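Local coordinates for protein lectin (Trichosanthes anguina, PDB 4HR6) that forms part of a carbohydrate-binding seed lectin, a three-chain nontoxic homologue of type II ribosome-inactivating proteins, probably as its A-chain-like portion, at residues T80-V85 / T136-L141; K68-A73 / S106-I111. All blocks are in the same frame, centred on the assembly; numbering follows the deposited sequence.

Contact 1: residues T80-V85 / T136-L141; sequences TIVLGV and TFIPDL
Leu-83 and Phe-137 face each other as an antiparallel hydrogen-bonded pair, the single bridge between two loops that otherwise run obliquely, their end-to-end directions 123° apart. Leu-83 N donates a hydrogen bond to Phe-137 O at 2.9 Å, almost perfectly straight, and Phe-137 N returns a bond of 3.1 Å to Leu-83 O. The same two carbonyl oxygens also draw alpha C-H contacts, Phe-137 O from Val-82 CA and Leu-83 O from Thr-136 CA. The chains come nearest just beside the bridge, one residue before Leu-83 and one after Phe-137, with Val-82 CA 4.7 Å from Ile-138 CA.

The Phe-137 ring folds back beside its partner: chi1 of 74° sets CG between the backbone N and the carbonyl carbon, and one ring face then lies under Leu-83 CB in a CH-pi contact, 4.3 Å from CB to the ring centroid. Leu-83 CD1 continues past CZ of that ring to Pro-139 CD, 4.1 Å away, and Pro-139 CD also rests against the carbonyl oxygen of Ile-81. On the more open side, Val-82 CG1 touches both Thr-136 CG2, at a tight 3.3 Å, and Ile-138 CG1 at 3.6 Å. Gly-84 follows at the N-cap of helix 85-96.

What results is an isolated beta bridge tying two interhelical loops, the one entering helix 85-96 and the one entering helix 141-159, within the largely helical part of the ribosome-inactivating-protein fold.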
loop_
_atom_site.group_PDB
_atom_site.type_symbol
_atom_site.label_atom_id
_atom_site.label_comp_id
_atom_site.label_asym_id
_atom_site.label_seq_id
_atom_site.Cartn_x
_atom_site.Cartn_y
_atom_site.Cartn_z
ATOM N N THR B 80 19.057 -12.072 9.283
ATOM C CA THR B 80 19.856 -12.468 10.412
ATOM C C THR B 80 20.174 -11.271 11.316
ATOM O O THR B 80 20.656 -11.433 12.425
ATOM C CB THR B 80 21.166 -13.071 9.865
ATOM O OG1 THR B 80 20.894 -14.401 9.405
ATOM C CG2 THR B 80 22.261 -13.105 10.900
ATOM N N ILE B 81 19.916 -10.060 10.853
ATOM C CA ILE B 81 20.425 -8.893 11.535
ATOM C C ILE B 81 19.309 -8.175 12.248
ATOM O O ILE B 81 18.323 -7.789 11.630
ATOM C CB ILE B 81 21.095 -7.936 10.536
ATOM C CG1 ILE B 81 22.329 -8.612 9.930
ATOM C CG2 ILE B 81 21.483 -6.640 11.215
ATOM C CD1 ILE B 81 22.757 -8.015 8.614
ATOM N N VAL B 82 19.492 -7.965 13.545
ATOM C CA VAL B 82 18.470 -7.359 14.369
ATOM C C VAL B 82 18.390 -5.866 14.106
ATOM O O VAL B 82 19.417 -5.210 13.930
ATOM C CB VAL B 82 18.690 -7.619 15.896
ATOM C CG1 VAL B 82 18.446 -9.074 16.222
ATOM C CG2 VAL B 82 20.096 -7.245 16.346
ATOM N N LEU B 83 17.159 -5.356 14.080
ATOM C CA LEU B 83 16.851 -3.939 13.969
ATOM C C LEU B 83 16.172 -3.484 15.249
ATOM O O LEU B 83 15.522 -4.280 15.935
ATOM C CB LEU B 83 15.898 -3.691 12.805
ATOM C CG LEU B 83 16.381 -4.245 11.466
ATOM C CD1 LEU B 83 15.385 -3.875 10.385
ATOM C CD2 LEU B 83 17.778 -3.711 11.161
ATOM N N GLY B 84 16.299 -2.196 15.548
ATOM C CA GLY B 84 15.712 -1.621 16.751
ATOM C C GLY B 84 16.520 -0.449 17.248
ATOM O O GLY B 84 17.514 -0.045 16.631
ATOM N N VAL B 85 16.107 0.077 18.388
ATOM C CA VAL B 85 16.690 1.279 18.947
ATOM C C VAL B 85 18.174 1.090 19.256
ATOM O O VAL B 85 18.997 1.927 18.889
ATOM C CB VAL B 85 15.951 1.692 20.223
ATOM C CG1 VAL B 85 16.603 2.923 20.839
ATOM C CG2 VAL B 85 14.480 1.952 19.907
ATOM N N THR B 136 13.966 -5.716 20.109
ATOM C CA THR B 136 14.561 -5.979 18.825
ATOM C C THR B 136 13.695 -6.935 17.955
ATOM O O THR B 136 12.967 -7.791 18.484
ATOM C CB THR B 136 15.983 -6.504 19.143
ATOM O OG1 THR B 136 16.944 -5.455 18.932
ATOM C CG2 THR B 136 16.345 -7.708 18.423
ATOM N N PHE B 137 13.756 -6.774 16.632
ATOM C CA PHE B 137 13.173 -7.753 15.694
ATOM C C PHE B 137 14.106 -8.031 14.524
ATOM O O PHE B 137 14.980 -7.229 14.226
ATOM C CB PHE B 137 11.803 -7.283 15.181
ATOM C CG PHE B 137 11.859 -6.165 14.177
ATOM C CD1 PHE B 137 11.997 -4.851 14.585
ATOM C CD2 PHE B 137 11.739 -6.428 12.820
ATOM C CE1 PHE B 137 12.046 -3.826 13.663
ATOM C CE2 PHE B 137 11.789 -5.400 11.891
ATOM C CZ PHE B 137 11.939 -4.103 12.311
ATOM N N ILE B 138 13.905 -9.172 13.880
ATOM C CA ILE B 138 14.622 -9.548 12.676
ATOM C C ILE B 138 13.621 -9.533 11.519
ATOM O O ILE B 138 12.564 -10.139 11.613
ATOM C CB ILE B 138 15.271 -10.937 12.821
ATOM C CG1 ILE B 138 16.297 -10.926 13.971
ATOM C CG2 ILE B 138 15.981 -11.349 11.544
ATOM C CD1 ILE B 138 16.703 -12.303 14.455
ATOM N N PRO B 139 13.941 -8.818 10.428
ATOM C CA PRO B 139 13.021 -8.786 9.298
ATOM C C PRO B 139 12.832 -10.144 8.669
ATOM O O PRO B 139 13.778 -10.918 8.563
ATOM C CB PRO B 139 13.700 -7.855 8.290
ATOM C CG PRO B 139 15.100 -7.719 8.739
ATOM C CD PRO B 139 15.115 -7.955 10.220
ATOM N N ASP B 140 11.615 -10.421 8.245
ATOM C CA ASP B 140 11.311 -11.665 7.566
ATOM C C ASP B 140 11.038 -11.332 6.091
ATOM O O ASP B 140 11.308 -10.225 5.648
ATOM C CB ASP B 140 10.103 -12.319 8.245
ATOM C CG ASP B 140 10.141 -13.854 8.191
ATOM O OD1 ASP B 140 9.445 -14.490 9.029
ATOM O OD2 ASP B 140 10.852 -14.420 7.316
ATOM N N LEU B 141 10.478 -12.280 5.352
ATOM C CA LEU B 141 10.228 -12.113 3.929
ATOM C C LEU B 141 9.249 -10.999 3.585
ATOM O O LEU B 141 9.295 -10.439 2.486
ATOM C CB LEU B 141 9.734 -13.437 3.340
ATOM C CG LEU B 141 10.818 -14.513 3.276
ATOM C CD1 LEU B 141 10.231 -15.866 2.912
ATOM C CD2 LEU B 141 11.877 -14.114 2.256
#

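Contact 2: residues K68-A73 / S106-I111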
loop_
_atom_site.group_PDB
_atom_site.type_symbol
_atom_site.label_atom_id
_atom_site.label_comp_id
_atom_site.label_asym_id
_atom_site.label_seq_id
_atom_site.Cartn_x
_atom_site.Cartn_y
_atom_site.Cartn_z
ATOM N N LYS B 68 23.072 -6.775 -1.691
ATOM C CA LYS B 68 23.925 -7.937 -1.891
ATOM C C LYS B 68 25.363 -7.638 -1.486
ATOM O O LYS B 68 26.005 -8.437 -0.800
ATOM C CB LYS B 68 23.914 -8.387 -3.349
ATOM C CG LYS B 68 22.807 -9.348 -3.705
ATOM C CD LYS B 68 22.999 -9.900 -5.115
ATOM C CE LYS B 68 21.910 -10.910 -5.475
ATOM N NZ LYS B 68 20.554 -10.291 -5.548
ATOM N N SER B 69 25.879 -6.490 -1.915
ATOM C CA SER B 69 27.273 -6.167 -1.623
ATOM C C SER B 69 27.444 -5.985 -0.118
ATOM O O SER B 69 28.424 -6.451 0.486
ATOM C CB SER B 69 27.740 -4.912 -2.375
ATOM O OG SER B 69 29.117 -4.650 -2.106
ATOM N N LEU B 70 26.509 -5.283 0.484
ATOM C CA LEU B 70 26.549 -5.080 1.930
ATOM C C LEU B 70 26.487 -6.386 2.699
ATOM O O LEU B 70 27.211 -6.559 3.680
ATOM C CB LEU B 70 25.417 -4.165 2.376
ATOM C CG LEU B 70 25.688 -2.702 2.020
ATOM C CD1 LEU B 70 24.433 -1.885 2.158
ATOM C CD2 LEU B 70 26.785 -2.144 2.916
ATOM N N GLU B 71 25.612 -7.286 2.267
ATOM C CA GLU B 71 25.450 -8.600 2.930
ATOM C C GLU B 71 26.716 -9.437 2.757
ATOM O O GLU B 71 27.230 -10.071 3.697
ATOM C CB GLU B 71 24.227 -9.335 2.369
ATOM C CG GLU B 71 22.907 -8.772 2.903
ATOM C CD GLU B 71 21.665 -9.418 2.292
ATOM O OE1 GLU B 71 21.762 -10.058 1.236
ATOM O OE2 GLU B 71 20.564 -9.265 2.848
ATOM N N ASN B 72 27.238 -9.409 1.548
ATOM C CA ASN B 72 28.495 -10.068 1.270
ATOM C C ASN B 72 29.627 -9.600 2.192
ATOM O O ASN B 72 30.345 -10.398 2.784
ATOM C CB ASN B 72 28.876 -9.809 -0.171
ATOM C CG ASN B 72 29.666 -10.929 -0.751
ATOM O OD1 ASN B 72 30.897 -10.922 -0.719
ATOM N ND2 ASN B 72 28.960 -11.935 -1.255
ATOM N N ALA B 73 29.768 -8.294 2.323
ATOM C CA ALA B 73 30.799 -7.718 3.159
ATOM C C ALA B 73 30.530 -7.923 4.666
ATOM O O ALA B 73 31.470 -8.052 5.444
ATOM C CB ALA B 73 30.933 -6.245 2.845
ATOM N N SER B 106 26.576 -2.121 10.097
ATOM C CA SER B 106 25.980 -0.877 10.578
ATOM C C SER B 106 25.198 -0.176 9.469
ATOM O O SER B 106 24.116 0.333 9.729
ATOM C CB SER B 106 27.035 0.029 11.208
ATOM O OG SER B 106 27.764 -0.672 12.211
ATOM N N PHE B 107 25.717 -0.199 8.234
ATOM C CA PHE B 107 24.972 0.347 7.100
ATOM C C PHE B 107 23.636 -0.393 6.865
ATOM O O PHE B 107 22.610 0.220 6.628
ATOM C CB PHE B 107 25.815 0.341 5.815
ATOM C CG PHE B 107 26.658 1.577 5.636
ATOM C CD1 PHE B 107 28.026 1.482 5.458
ATOM C CD2 PHE B 107 26.077 2.833 5.641
ATOM C CE1 PHE B 107 28.801 2.629 5.284
ATOM C CE2 PHE B 107 26.846 3.983 5.478
ATOM C CZ PHE B 107 28.203 3.877 5.299
ATOM N N LEU B 108 23.660 -1.709 6.938
ATOM C CA LEU B 108 22.437 -2.510 6.801
ATOM C C LEU B 108 21.334 -2.096 7.799
ATOM O O LEU B 108 20.158 -1.942 7.434
ATOM C CB LEU B 108 22.787 -3.974 6.967
ATOM C CG LEU B 108 22.817 -4.930 5.771
ATOM C CD1 LEU B 108 22.709 -4.272 4.425
ATOM C CD2 LEU B 108 24.030 -5.856 5.849
ATOM N N VAL B 109 21.725 -1.854 9.041
ATOM C CA VAL B 109 20.788 -1.376 10.042
ATOM C C VAL B 109 20.223 -0.005 9.679
ATOM O O VAL B 109 19.001 0.210 9.660
ATOM C CB VAL B 109 21.456 -1.322 11.430
ATOM C CG1 VAL B 109 20.520 -0.711 12.447
ATOM C CG2 VAL B 109 21.880 -2.721 11.882
ATOM N N ILE B 110 21.125 0.929 9.386
ATOM C CA ILE B 110 20.756 2.314 9.183
ATOM C C ILE B 110 19.911 2.475 7.916
ATOM O O ILE B 110 18.891 3.148 7.933
ATOM C CB ILE B 110 22.007 3.210 9.130
ATOM C CG1 ILE B 110 22.603 3.351 10.525
ATOM C CG2 ILE B 110 21.657 4.585 8.586
ATOM C CD1 ILE B 110 24.067 3.696 10.532
ATOM N N ILE B 111 20.337 1.849 6.829
ATOM C CA ILE B 111 19.633 1.966 5.569
ATOM C C ILE B 111 18.192 1.463 5.738
ATOM O O ILE B 111 17.245 2.133 5.344
ATOM C CB ILE B 111 20.405 1.230 4.435
ATOM C CG1 ILE B 111 21.670 2.027 4.088
ATOM C CG2 ILE B 111 19.552 1.048 3.192
ATOM C CD1 ILE B 111 22.621 1.294 3.178
#
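Leu-70 and Leu-108 carry most of this helix-to-helix contact, and they meet by sliding past one another in opposite directions, each reaching toward the other's backbone. Leu-108 CD1 presses on Leu-70 CB at 3.4 Å, closer than carbons usually sit, and lies 3.7 Å from Leu-70 CD1 as well. Its second methyl, CD2, runs on to the main chain of helix 67-74, where it rests 3.9 Å from Leu-70 O. Leu-108 makes this double contact in an unstaggered conformation, chi1 -106° and chi2 10°.

The two methyls of Leu-70 spread over one face of helix 103-119. CD2 lies 3.9 Å from Phe-107 CB, the two side chains crossing at about a right angle, while the Phe-107 ring leads away to meet Phe-41. CD1 goes to Ile-111 CD1, 3.8 Å off, methyl tip to methyl tip.

In the ribosome-inactivating-protein fold this is an apolar join between the short helix 67-74 and the longer helix 103-119, whose local axes run roughly antiparallel at 141° and approach to 10.0 Å. No hydrogen bond crosses between the two segments. Phe-67 and Ala-74, at the two ends of the short helix, also touch Leu-108, and Phe-67 reaches Ile-111 too.

Glu-71 brings only the aliphatic part of its side chain to Leu-108, CG standing 4.3 Å from CD2. Its carboxylate turns to another task: OE2 forms a salt bridge with Arg-78, in the loop that follows helix 67-74.

How the contacts relate
Contacts 1 and 2 lie side by side, their centres 13 Å apart, and their segments alternate along the chain: 68-73, 80-85, 106-111, 136-141. Residues of 80-85 pack on helix 103-119, the helix that forms one side of contact 2. Ile-81 CD1 packs 3.7 Å from Leu-108 CD2, the same methyl that contact 2 sends to helix 67-74, and Ile-81 CG2 approaches Val-109 CG2 to 4.0 Å. Leu-83 CD2 sits 4.0 Å from Val-109 CA. Segment 80-85 therefore leans on helix 103-119, while 136-141, the other half of contact 1, leads into helix 141-159. All four segments belong to the ribosome-inactivating-protein family region of this chain.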